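PDB 3GUY: short-chain dehydrogenase/reductase SDR from Vibrio parahaemolyticus, which probably catalyses NAD(P)-dependent oxidation or reduction of an unspecified substrate, as in other short-chain dehydrogenases. Local coordinates for residues Leu13-Glu24 / Ala196-Leu207. The protein carries 2 engineered substitutions. Residues are numbered along the deposited sequence; the frame is centred on the assembly and turned at random.
Engineered in segment 196-207: Ala-206 (natural residue Ser).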
ATOM      1  N   LEU D  13     -19.224  -8.547 -16.605  1.00 33.27           N
ATOM      2  CA  LEU D  13     -18.323  -7.634 -17.260  1.00 33.46           C
ATOM      3  C   LEU D  13     -17.677  -8.244 -18.506  1.00 33.37           C
ATOM      4  O   LEU D  13     -17.516  -7.565 -19.555  1.00 32.80           O
ATOM      5  CB  LEU D  13     -17.257  -7.217 -16.231  1.00 33.35           C
ATOM      6  CG  LEU D  13     -16.189  -6.197 -16.613  1.00 34.37           C
ATOM      7  CD1 LEU D  13     -16.819  -4.889 -17.156  1.00 32.14           C
ATOM      8  CD2 LEU D  13     -15.293  -5.949 -15.354  1.00 33.22           C
ATOM      9  N   GLY D  14     -17.278  -9.518 -18.384  1.00 32.19           N
ATOM     10  CA  GLY D  14     -16.677 -10.247 -19.507  1.00 31.52           C
ATOM     11  C   GLY D  14     -17.581 -10.310 -20.728  1.00 30.89           C
ATOM     12  O   GLY D  14     -17.103 -10.124 -21.843  1.00 30.61           O
ATOM     13  N   ALA D  15     -18.884 -10.556 -20.524  1.00 31.39           N
ATOM     14  CA  ALA D  15     -19.862 -10.680 -21.642  1.00 30.67           C
ATOM     15  C   ALA D  15     -20.141  -9.299 -22.250  1.00 31.37           C
ATOM     16  O   ALA D  15     -20.214  -9.157 -23.491  1.00 29.84           O
ATOM     17  CB  ALA D  15     -21.204 -11.332 -21.182  1.00 30.45           C
ATOM     18  N   GLU D  16     -20.276  -8.290 -21.374  1.00 31.31           N
ATOM     19  CA  GLU D  16     -20.505  -6.890 -21.830  1.00 31.97           C
ATOM     20  C   GLU D  16     -19.296  -6.343 -22.556  1.00 31.49           C
ATOM     21  O   GLU D  16     -19.451  -5.629 -23.538  1.00 32.54           O
ATOM     22  CB  GLU D  16     -20.885  -5.987 -20.667  1.00 31.81           C
ATOM     23  CG  GLU D  16     -22.190  -6.391 -20.048  1.00 33.67           C
ATOM     24  CD  GLU D  16     -23.307  -6.568 -21.085  1.00 37.35           C
ATOM     25  OE1 GLU D  16     -23.516  -5.666 -21.939  1.00 38.91           O
ATOM     26  OE2 GLU D  16     -23.959  -7.636 -21.053  1.00 42.91           O
ATOM     27  N   LEU D  17     -18.086  -6.695 -22.116  1.00 31.51           N
ATOM     28  CA  LEU D  17     -16.878  -6.313 -22.880  1.00 30.36           C
ATOM     29  C   LEU D  17     -16.876  -7.020 -24.250  1.00 31.86           C
ATOM     30  O   LEU D  17     -16.513  -6.434 -25.279  1.00 29.45           O
ATOM     31  CB  LEU D  17     -15.582  -6.644 -22.114  1.00 30.34           C
ATOM     32  CG  LEU D  17     -15.084  -5.625 -21.085  1.00 30.61           C
ATOM     33  CD1 LEU D  17     -13.956  -6.282 -20.226  1.00 29.59           C
ATOM     34  CD2 LEU D  17     -14.611  -4.283 -21.713  1.00 28.00           C
ATOM     35  N   ALA D  18     -17.291  -8.289 -24.271  1.00 32.13           N
ATOM     36  CA  ALA D  18     -17.355  -9.002 -25.546  1.00 33.40           C
ATOM     37  C   ALA D  18     -18.223  -8.206 -26.553  1.00 34.20           C
ATOM     38  O   ALA D  18     -17.823  -7.991 -27.699  1.00 33.46           O
ATOM     39  CB  ALA D  18     -17.868 -10.451 -25.359  1.00 32.92           C
ATOM     40  N   LYS D  19     -19.384  -7.737 -26.098  1.00 35.92           N
ATOM     41  CA  LYS D  19     -20.329  -7.031 -26.964  1.00 36.85           C
ATOM     42  C   LYS D  19     -19.745  -5.728 -27.524  1.00 37.34           C
ATOM     43  O   LYS D  19     -19.933  -5.441 -28.722  1.00 37.60           O
ATOM     44  CB  LYS D  19     -21.635  -6.768 -26.224  1.00 37.63           C
ATOM     45  CG  LYS D  19     -22.340  -8.031 -25.888  1.00 39.33           C
ATOM     46  CD  LYS D  19     -23.504  -7.795 -24.973  1.00 43.70           C
ATOM     47  CE  LYS D  19     -24.228  -9.092 -24.689  1.00 46.08           C
ATOM     48  NZ  LYS D  19     -25.443  -8.811 -23.865  1.00 49.32           N
ATOM     49  N   LEU D  20     -19.018  -4.958 -26.700  1.00 37.02           N
ATOM     50  CA  LEU D  20     -18.440  -3.681 -27.164  1.00 37.20           C
ATOM     51  C   LEU D  20     -17.295  -3.908 -28.152  1.00 37.77           C
ATOM     52  O   LEU D  20     -17.122  -3.129 -29.120  1.00 38.93           O
ATOM     53  CB  LEU D  20     -17.949  -2.802 -25.994  1.00 37.31           C
ATOM     54  CG  LEU D  20     -18.923  -2.295 -24.912  1.00 36.01           C
ATOM     55  CD1 LEU D  20     -18.085  -1.578 -23.843  1.00 36.53           C
ATOM     56  CD2 LEU D  20     -20.040  -1.364 -25.407  1.00 33.00           C
ATOM     57  N   TYR D  21     -16.497  -4.944 -27.931  1.00 37.19           N
ATOM     58  CA  TYR D  21     -15.403  -5.250 -28.861  1.00 37.94           C
ATOM     59  C   TYR D  21     -15.991  -5.774 -30.194  1.00 37.72           C
ATOM     60  O   TYR D  21     -15.563  -5.374 -31.259  1.00 37.52           O
ATOM     61  CB  TYR D  21     -14.454  -6.323 -28.310  1.00 38.16           C
ATOM     62  CG  TYR D  21     -13.443  -5.881 -27.292  1.00 40.66           C
ATOM     63  CD1 TYR D  21     -12.461  -4.930 -27.613  1.00 42.97           C
ATOM     64  CD2 TYR D  21     -13.431  -6.432 -26.014  1.00 41.87           C
ATOM     65  CE1 TYR D  21     -11.513  -4.532 -26.687  1.00 44.08           C
ATOM     66  CE2 TYR D  21     -12.484  -6.038 -25.080  1.00 43.52           C
ATOM     67  CZ  TYR D  21     -11.523  -5.098 -25.426  1.00 45.00           C
ATOM     68  OH  TYR D  21     -10.581  -4.722 -24.500  1.00 45.15           O
ATOM     69  N   ASP D  22     -16.958  -6.689 -30.106  1.00 37.81           N
ATOM     70  CA  ASP D  22     -17.657  -7.207 -31.283  1.00 37.94           C
ATOM     71  C   ASP D  22     -18.294  -6.075 -32.110  1.00 38.79           C
ATOM     72  O   ASP D  22     -18.032  -5.971 -33.305  1.00 39.79           O
ATOM     73  CB  ASP D  22     -18.734  -8.189 -30.861  1.00 37.44           C
ATOM     74  CG  ASP D  22     -19.470  -8.782 -32.044  1.00 37.24           C
ATOM     75  OD1 ASP D  22     -18.871  -9.636 -32.713  1.00 37.68           O
ATOM     76  OD2 ASP D  22     -20.644  -8.412 -32.286  1.00 37.43           O
ATOM     77  N   ALA D  23     -19.139  -5.263 -31.478  1.00 39.83           N
ATOM     78  CA  ALA D  23     -19.681  -4.025 -32.079  1.00 40.99           C
ATOM     79  C   ALA D  23     -18.643  -3.126 -32.793  1.00 42.02           C
ATOM     80  O   ALA D  23     -19.024  -2.376 -33.688  1.00 43.26           O
ATOM     81  CB  ALA D  23     -20.397  -3.219 -31.037  1.00 40.34           C
ATOM     82  N   GLU D  24     -17.365  -3.173 -32.409  1.00 42.51           N
ATOM     83  CA  GLU D  24     -16.302  -2.445 -33.135  1.00 43.07           C
ATOM     84  C   GLU D  24     -15.765  -3.245 -34.293  1.00 43.04           C
ATOM     85  O   GLU D  24     -14.686  -2.946 -34.804  1.00 42.59           O
ATOM     86  CB  GLU D  24     -15.086  -2.164 -32.245  1.00 43.98           C
ATOM     87  CG  GLU D  24     -15.261  -1.120 -31.195  1.00 45.58           C
ATOM     88  CD  GLU D  24     -13.986  -0.957 -30.368  1.00 48.23           C
ATOM     89  OE1 GLU D  24     -13.291  -1.957 -30.048  1.00 48.41           O
ATOM     90  OE2 GLU D  24     -13.683   0.197 -30.016  1.00 52.31           O
ATOM     91  N   ALA D 196     -22.768  -3.946 -15.130  1.00 36.34           N
ATOM     92  CA  ALA D 196     -21.731  -4.486 -15.987  1.00 36.28           C
ATOM     93  C   ALA D 196     -21.600  -3.746 -17.323  1.00 36.03           C
ATOM     94  O   ALA D 196     -20.477  -3.552 -17.831  1.00 34.74           O
ATOM     95  CB  ALA D 196     -21.948  -5.965 -16.219  1.00 36.48           C
ATOM     96  N   GLU D 197     -22.749  -3.359 -17.890  1.00 35.79           N
ATOM     97  CA  GLU D 197     -22.808  -2.568 -19.129  1.00 36.53           C
ATOM     98  C   GLU D 197     -22.007  -1.281 -18.965  1.00 34.90           C
ATOM     99  O   GLU D 197     -21.176  -0.973 -19.790  1.00 33.55           O
ATOM    100  CB  GLU D 197     -24.273  -2.244 -19.475  1.00 37.03           C
ATOM    101  CG  GLU D 197     -24.522  -1.539 -20.808  1.00 42.39           C
ATOM    102  CD  GLU D 197     -26.031  -1.421 -21.148  1.00 45.49           C
ATOM    103  OE1 GLU D 197     -26.574  -0.304 -21.140  1.00 48.84           O
ATOM    104  OE2 GLU D 197     -26.684  -2.452 -21.412  1.00 50.67           O
ATOM    105  N   ASP D 198     -22.250  -0.540 -17.887  1.00 34.22           N
ATOM    106  CA  ASP D 198     -21.603   0.790 -17.723  1.00 34.17           C
ATOM    107  C   ASP D 198     -20.132   0.643 -17.340  1.00 32.55           C
ATOM    108  O   ASP D 198     -19.275   1.348 -17.893  1.00 31.86           O
ATOM    109  CB  ASP D 198     -22.348   1.673 -16.721  1.00 34.56           C
ATOM    110  CG  ASP D 198     -23.765   2.029 -17.199  1.00 36.93           C
ATOM    111  OD1 ASP D 198     -24.000   2.007 -18.430  1.00 39.95           O
ATOM    112  OD2 ASP D 198     -24.619   2.325 -16.340  1.00 38.38           O
ATOM    113  N   ALA D 199     -19.828  -0.297 -16.442  1.00 32.00           N
ATOM    114  CA  ALA D 199     -18.399  -0.621 -16.123  1.00 30.88           C
ATOM    115  C   ALA D 199     -17.624  -0.960 -17.366  1.00 29.84           C
ATOM    116  O   ALA D 199     -16.500  -0.457 -17.600  1.00 28.12           O
ATOM    117  CB  ALA D 199     -18.304  -1.798 -15.119  1.00 31.55           C
ATOM    118  N   ALA D 200     -18.239  -1.799 -18.214  1.00 30.01           N
ATOM    119  CA  ALA D 200     -17.559  -2.270 -19.423  1.00 29.12           C
ATOM    120  C   ALA D 200     -17.330  -1.087 -20.362  1.00 28.77           C
ATOM    121  O   ALA D 200     -16.288  -1.014 -20.984  1.00 27.29           O
ATOM    122  CB  ALA D 200     -18.350  -3.379 -20.119  1.00 29.12           C
ATOM    123  N   LEU D 201     -18.294  -0.156 -20.422  1.00 29.11           N
ATOM    124  CA  LEU D 201     -18.158   1.051 -21.293  1.00 29.84           C
ATOM    125  C   LEU D 201     -16.951   1.898 -20.870  1.00 28.37           C
ATOM    126  O   LEU D 201     -16.130   2.261 -21.675  1.00 28.02           O
ATOM    127  CB  LEU D 201     -19.447   1.910 -21.289  1.00 30.33           C
ATOM    128  CG  LEU D 201     -20.433   1.706 -22.467  1.00 34.92           C
ATOM    129  CD1 LEU D 201     -21.779   2.498 -22.280  1.00 35.56           C
ATOM    130  CD2 LEU D 201     -19.762   2.080 -23.800  1.00 34.74           C
ATOM    131  N   MET D 202     -16.835   2.152 -19.576  1.00 28.37           N
ATOM    132  CA  MET D 202     -15.685   2.904 -19.015  1.00 27.22           C
ATOM    133  C   MET D 202     -14.341   2.221 -19.166  1.00 27.32           C
ATOM    134  O   MET D 202     -13.319   2.898 -19.479  1.00 27.62           O
ATOM    135  CB  MET D 202     -15.955   3.237 -17.536  1.00 27.14           C
ATOM    136  CG  MET D 202     -17.047   4.298 -17.388  1.00 26.50           C
ATOM    137  SD  MET D 202     -17.407   4.931 -15.752  1.00 22.12           S
ATOM    138  CE  MET D 202     -18.457   3.663 -15.178  1.00 28.44           C
ATOM    139  N   ILE D 203     -14.305   0.906 -18.947  1.00 27.17           N
ATOM    140  CA  ILE D 203     -13.068   0.126 -19.042  1.00 27.60           C
ATOM    141  C   ILE D 203     -12.630   0.113 -20.491  1.00 29.10           C
ATOM    142  O   ILE D 203     -11.482   0.422 -20.809  1.00 29.39           O
ATOM    143  CB  ILE D 203     -13.207  -1.322 -18.494  1.00 27.42           C
ATOM    144  CG1 ILE D 203     -13.398  -1.294 -16.963  1.00 28.99           C
ATOM    145  CG2 ILE D 203     -11.956  -2.167 -18.850  1.00 26.14           C
ATOM    146  CD1 ILE D 203     -14.001  -2.541 -16.291  1.00 29.28           C
ATOM    147  N   HIS D 204     -13.564  -0.218 -21.371  1.00 30.54           N
ATOM    148  CA  HIS D 204     -13.302  -0.189 -22.794  1.00 31.99           C
ATOM    149  C   HIS D 204     -12.812   1.181 -23.301  1.00 31.66           C
ATOM    150  O   HIS D 204     -11.810   1.253 -23.983  1.00 30.92           O
ATOM    151  CB  HIS D 204     -14.541  -0.637 -23.564  1.00 32.38           C
ATOM    152  CG  HIS D 204     -14.302  -0.733 -25.032  1.00 36.03           C
ATOM    153  ND1 HIS D 204     -14.496   0.336 -25.880  1.00 40.87           N
ATOM    154  CD2 HIS D 204     -13.811  -1.737 -25.788  1.00 37.04           C
ATOM    155  CE1 HIS D 204     -14.161  -0.017 -27.105  1.00 41.79           C
ATOM    156  NE2 HIS D 204     -13.736  -1.268 -27.077  1.00 43.17           N
ATOM    157  N   GLY D 205     -13.508   2.255 -22.960  1.00 33.10           N
ATOM    158  CA  GLY D 205     -13.019   3.608 -23.291  1.00 34.77           C
ATOM    159  C   GLY D 205     -11.568   3.891 -22.893  1.00 36.05           C
ATOM    160  O   GLY D 205     -10.787   4.340 -23.706  1.00 35.97           O
ATOM    161  N   ALA D 206     -11.207   3.605 -21.643  1.00 37.93           N
ATOM    162  CA  ALA D 206      -9.830   3.811 -21.128  1.00 38.90           C
ATOM    163  C   ALA D 206      -8.753   2.932 -21.800  1.00 40.37           C
ATOM    164  O   ALA D 206      -7.606   3.368 -22.038  1.00 41.20           O
ATOM    165  CB  ALA D 206      -9.816   3.580 -19.629  1.00 38.82           C
ATOM    166  N   LEU D 207      -9.099   1.695 -22.110  1.00 40.88           N
ATOM    167  CA  LEU D 207      -8.142   0.833 -22.763  1.00 42.38           C
ATOM    168  C   LEU D 207      -7.942   1.155 -24.263  1.00 43.50           C
ATOM    169  O   LEU D 207      -6.997   0.658 -24.869  1.00 43.77           O
ATOM    170  CB  LEU D 207      -8.559  -0.620 -22.597  1.00 42.66           C
ATOM    171  CG  LEU D 207      -8.472  -1.128 -21.145  1.00 43.40           C
ATOM    172  CD1 LEU D 207      -9.239  -2.430 -20.990  1.00 45.05           C
ATOM    173  CD2 LEU D 207      -7.049  -1.326 -20.744  1.00 45.50           C
TER
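Leu-13 and Ala-196 mark the close end of two helices whose short segments cross at -55°, with an axis separation of 8.4 Å at closest approach. CA-CA spacing is 4.8 Å between Leu-13 and Ala-196, stays below 6 Å through Leu-17 and Ala-200, and reaches 7.5 Å between Leu-20 and Leu-201. On helix 196-207 the close part is faced by Ala-196 and Ala-200, the wider part by His-204. Packing is knobs-into-holes in both directions: the methyl of Ala-200 enters a hole formed by Leu-13, Glu-16, Leu-17 and Leu-20, while Leu-13 sits among Ala-196, Ala-199, Ala-200 and Ile-203. The CB bond of Leu-13 does not aim at the other helix, but CG, set beside the carbonyl carbon (chi1 -177°), carries both methyls there, CD1 lying 3.5 Å from Ala-200 CA and CD2 3.8 Å from Ile-203 CD1. Further along, Leu-20 CD2 meets Leu-201 CD2 at 3.8 Å, the two side chains crossing nearly at right angles.

At the wide end His-204 bridges the gap. Its imidazole edge, led by CD2, points at the rim of one face of Tyr-21 in an edge-to-face pair (planes at 74°), while Leu-20 CB lies over one imidazole face. Glu-24 and His-204 reach toward each other from opposite directions, and Glu-24 OE1, in the ring plane, accepts a weak hydrogen bond from His-204 NE2 (3.1 Å).

Leu-13, Leu-17 and Leu-207 touch strand 124-128, and Met-202 touches Val-220 of strand 214-222. A seven-stranded parallel sheet ordered 3-2-1-4-5-6-7, with helix 12-23 following strand 4-7, is the Rossmann-type arrangement of short-chain dehydrogenases.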